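Local coordinates for extracellular solute-binding protein, family 1 (Bifidobacterium longum subsp. infantis ATCC 15697, PDB 3OMB) that probably captures a solute, possibly a sugar, outside the cell for an ABC importer, and carries a bound magnesium ion, at residues E53-M58 against P416-L421. Sequence-based numbering, arbitrary orientation.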
ATOM      1  N   GLU A  53      -6.961  13.502  15.621  1.00 30.97           N
ATOM      2  CA  GLU A  53      -7.213  13.925  16.987  1.00 32.00           C
ATOM      3  C   GLU A  53      -6.287  13.184  17.982  1.00 31.07           C
ATOM      4  O   GLU A  53      -5.810  12.069  17.708  1.00 30.96           O
ATOM      5  CB  GLU A  53      -8.703  13.631  17.208  1.00 33.02           C
ATOM      6  CG  GLU A  53      -9.259  13.428  18.593  1.00 38.12           C
ATOM      7  CD  GLU A  53     -10.789  13.606  18.601  1.00 44.46           C
ATOM      8  OE1 GLU A  53     -11.540  12.592  18.610  1.00 47.34           O
ATOM      9  OE2 GLU A  53     -11.242  14.781  18.562  1.00 48.36           O
ATOM     10  N   LYS A  54      -6.003  13.812  19.117  1.00 30.67           N
ATOM     11  CA  LYS A  54      -5.213  13.161  20.178  1.00 30.49           C
ATOM     12  C   LYS A  54      -6.014  12.015  20.799  1.00 29.02           C
ATOM     13  O   LYS A  54      -7.248  12.101  20.888  1.00 28.43           O
ATOM     14  CB  LYS A  54      -4.784  14.155  21.268  1.00 31.03           C
ATOM     15  CG  LYS A  54      -3.855  15.261  20.783  1.00 35.05           C
ATOM     16  CD  LYS A  54      -3.239  16.037  21.971  1.00 40.92           C
ATOM     17  CE  LYS A  54      -2.184  17.087  21.522  1.00 44.36           C
ATOM     18  NZ  LYS A  54      -2.802  18.339  20.944  1.00 45.85           N
HETATM   19  N   MSE A  55      -5.305  10.960  21.211  1.00 28.01           N
HETATM   20  CA  MSE A  55      -5.900   9.776  21.855  1.00 27.80           C
HETATM   21  C   MSE A  55      -6.762  10.180  23.038  1.00 27.46           C
HETATM   22  O   MSE A  55      -7.848   9.644  23.241  1.00 26.80           O
HETATM   23  CB  MSE A  55      -4.823   8.793  22.368  1.00 28.16           C
HETATM   24  CG  MSE A  55      -3.865   8.214  21.326  1.00 28.77           C
HETATM   25 SE   MSE A  55      -4.759   7.462  19.767  0.75 33.14          SE
HETATM   26  CE  MSE A  55      -5.931   6.196  20.667  1.00 29.39           C
ATOM     27  N   ALA A  56      -6.278  11.145  23.808  1.00 28.32           N
ATOM     28  CA  ALA A  56      -7.018  11.623  24.972  1.00 29.43           C
ATOM     29  C   ALA A  56      -8.430  12.145  24.637  1.00 29.62           C
ATOM     30  O   ALA A  56      -9.303  12.096  25.488  1.00 30.17           O
ATOM     31  CB  ALA A  56      -6.198  12.675  25.750  1.00 29.23           C
ATOM     32  N   ASN A  57      -8.656  12.616  23.408  1.00 30.11           N
ATOM     33  CA  ASN A  57      -9.984  13.134  23.000  1.00 30.50           C
ATOM     34  C   ASN A  57     -10.869  12.105  22.291  1.00 29.98           C
ATOM     35  O   ASN A  57     -11.960  12.447  21.828  1.00 31.33           O
ATOM     36  CB  ASN A  57      -9.870  14.356  22.077  1.00 30.87           C
ATOM     37  CG  ASN A  57      -9.179  15.528  22.724  1.00 33.55           C
ATOM     38  OD1 ASN A  57      -8.275  16.094  22.135  1.00 37.56           O
ATOM     39  ND2 ASN A  57      -9.601  15.910  23.925  1.00 34.35           N
HETATM   40  N   MSE A  58     -10.416  10.859  22.200  1.00 28.02           N
HETATM   41  CA  MSE A  58     -11.195   9.844  21.521  1.00 26.52           C
HETATM   42  C   MSE A  58     -11.983   9.022  22.538  1.00 25.49           C
HETATM   43  O   MSE A  58     -11.406   8.386  23.428  1.00 23.96           O
HETATM   44  CB  MSE A  58     -10.288   8.947  20.667  1.00 26.61           C
HETATM   45  CG  MSE A  58      -9.570   9.672  19.527  1.00 27.48           C
HETATM   46 SE   MSE A  58      -8.343   8.421  18.686  0.75 28.33          SE
HETATM   47  CE  MSE A  58      -7.510   9.519  17.322  1.00 26.83           C
ATOM     48  N   PRO A 416     -11.245  11.238  13.893  1.00 25.97           N
ATOM     49  CA  PRO A 416     -11.591  10.719  15.229  1.00 25.62           C
ATOM     50  C   PRO A 416     -11.040   9.316  15.533  1.00 25.16           C
ATOM     51  O   PRO A 416     -11.372   8.725  16.576  1.00 25.58           O
ATOM     52  CB  PRO A 416     -13.124  10.731  15.220  1.00 25.50           C
ATOM     53  CG  PRO A 416     -13.489  10.534  13.800  1.00 25.77           C
ATOM     54  CD  PRO A 416     -12.384  11.154  12.962  1.00 25.84           C
ATOM     55  N   GLY A 417     -10.220   8.780  14.637  1.00 24.05           N
ATOM     56  CA  GLY A 417      -9.623   7.472  14.857  1.00 24.01           C
ATOM     57  C   GLY A 417      -8.243   7.335  14.260  1.00 23.91           C
ATOM     58  O   GLY A 417      -7.590   8.333  13.955  1.00 23.94           O
ATOM     59  N   LEU A 418      -7.802   6.090  14.104  1.00 23.75           N
ATOM     60  CA  LEU A 418      -6.498   5.776  13.528  1.00 23.84           C
ATOM     61  C   LEU A 418      -6.540   5.498  12.024  1.00 23.93           C
ATOM     62  O   LEU A 418      -5.488   5.402  11.376  1.00 23.89           O
ATOM     63  CB  LEU A 418      -5.891   4.575  14.250  1.00 23.40           C
ATOM     64  CG  LEU A 418      -5.528   4.827  15.712  1.00 23.54           C
ATOM     65  CD1 LEU A 418      -5.027   3.555  16.347  1.00 22.85           C
ATOM     66  CD2 LEU A 418      -4.485   5.943  15.850  1.00 22.01           C
ATOM     67  N   SER A 419      -7.750   5.330  11.482  1.00 24.08           N
ATOM     68  CA  SER A 419      -7.933   5.163  10.033  1.00 23.81           C
ATOM     69  C   SER A 419      -7.096   3.975   9.554  1.00 23.63           C
ATOM     70  O   SER A 419      -7.154   2.892  10.169  1.00 23.41           O
ATOM     71  CB  SER A 419      -7.595   6.471   9.282  1.00 24.06           C
ATOM     72  OG  SER A 419      -8.029   6.391   7.923  1.00 24.99           O
ATOM     73  N   GLU A 420      -6.302   4.153   8.502  1.00 23.32           N
ATOM     74  CA  GLU A 420      -5.516   3.031   7.991  1.00 24.44           C
ATOM     75  C   GLU A 420      -4.431   2.510   8.978  1.00 23.74           C
ATOM     76  O   GLU A 420      -3.859   1.448   8.755  1.00 24.01           O
ATOM     77  CB  GLU A 420      -4.919   3.329   6.594  1.00 24.68           C
ATOM     78  CG  GLU A 420      -3.578   4.091   6.613  1.00 28.16           C
ATOM     79  CD  GLU A 420      -3.724   5.604   6.761  1.00 30.60           C
ATOM     80  OE1 GLU A 420      -4.868   6.091   6.785  1.00 32.46           O
ATOM     81  OE2 GLU A 420      -2.684   6.311   6.851  1.00 32.09           O
ATOM     82  N   LEU A 421      -4.162   3.257  10.051  1.00 22.94           N
ATOM     83  CA  LEU A 421      -3.213   2.831  11.094  1.00 22.49           C
ATOM     84  C   LEU A 421      -3.890   2.063  12.228  1.00 21.88           C
ATOM     85  O   LEU A 421      -3.334   1.942  13.327  1.00 21.74           O
ATOM     86  CB  LEU A 421      -2.444   4.029  11.661  1.00 22.69           C
ATOM     87  CG  LEU A 421      -1.444   4.669  10.693  1.00 23.86           C
ATOM     88  CD1 LEU A 421      -1.126   6.082  11.122  1.00 25.43           C
ATOM     89  CD2 LEU A 421      -0.158   3.823  10.561  1.00 24.69           C
TER
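Two flat groups of this contact, the Glu53 carboxylate and the Pro416-Gly417 peptide, each have their partners on one side of the plane. Pro416 CA and CB lie to one side of the carboxylate plane, near OE1; Glu53 OE1 is 3.9 Å from Pro416 CA. The selenomethionine Met58 passes on one side of the peptide plane, from its oxygen edge to a methyl (CE) nearly over the face. The loop 53-58 belongs to a beta-alpha-beta crossover, strand 41-48, helix 59-68 and strand 71-78, in a solute-binding protein with a type 2 periplasmic-binding fold. Met58 is the N-cap of helix 59-68 and follows a 3-10 turn.

No hydrogen bond joins 53-58 to 416-421. Just before 416-421, Tyr415 makes a backbone hydrogen bond with Glu53. The Met58 side chain stays straight after CG (chi2 174°), which carries it from the Pro416 carbonyl oxygen toward the Gly417 carbonyl. Met58 CG is 3.6 Å from Pro416 O, and Met58 SE is 3.7 Å from Pro416 O. Farther on, Met58 CE is 3.6 Å from Gly417 O. Trp60 NE1 gives Pro416 O a weak hydrogen bond.

Met55 is folded back instead, with chi2 at -50°. Trp74, Trp60 and Ala61 pack around it. Its selenium meets one branch of Leu418, Met55 SE to Leu418 CD2 at 4.2 Å.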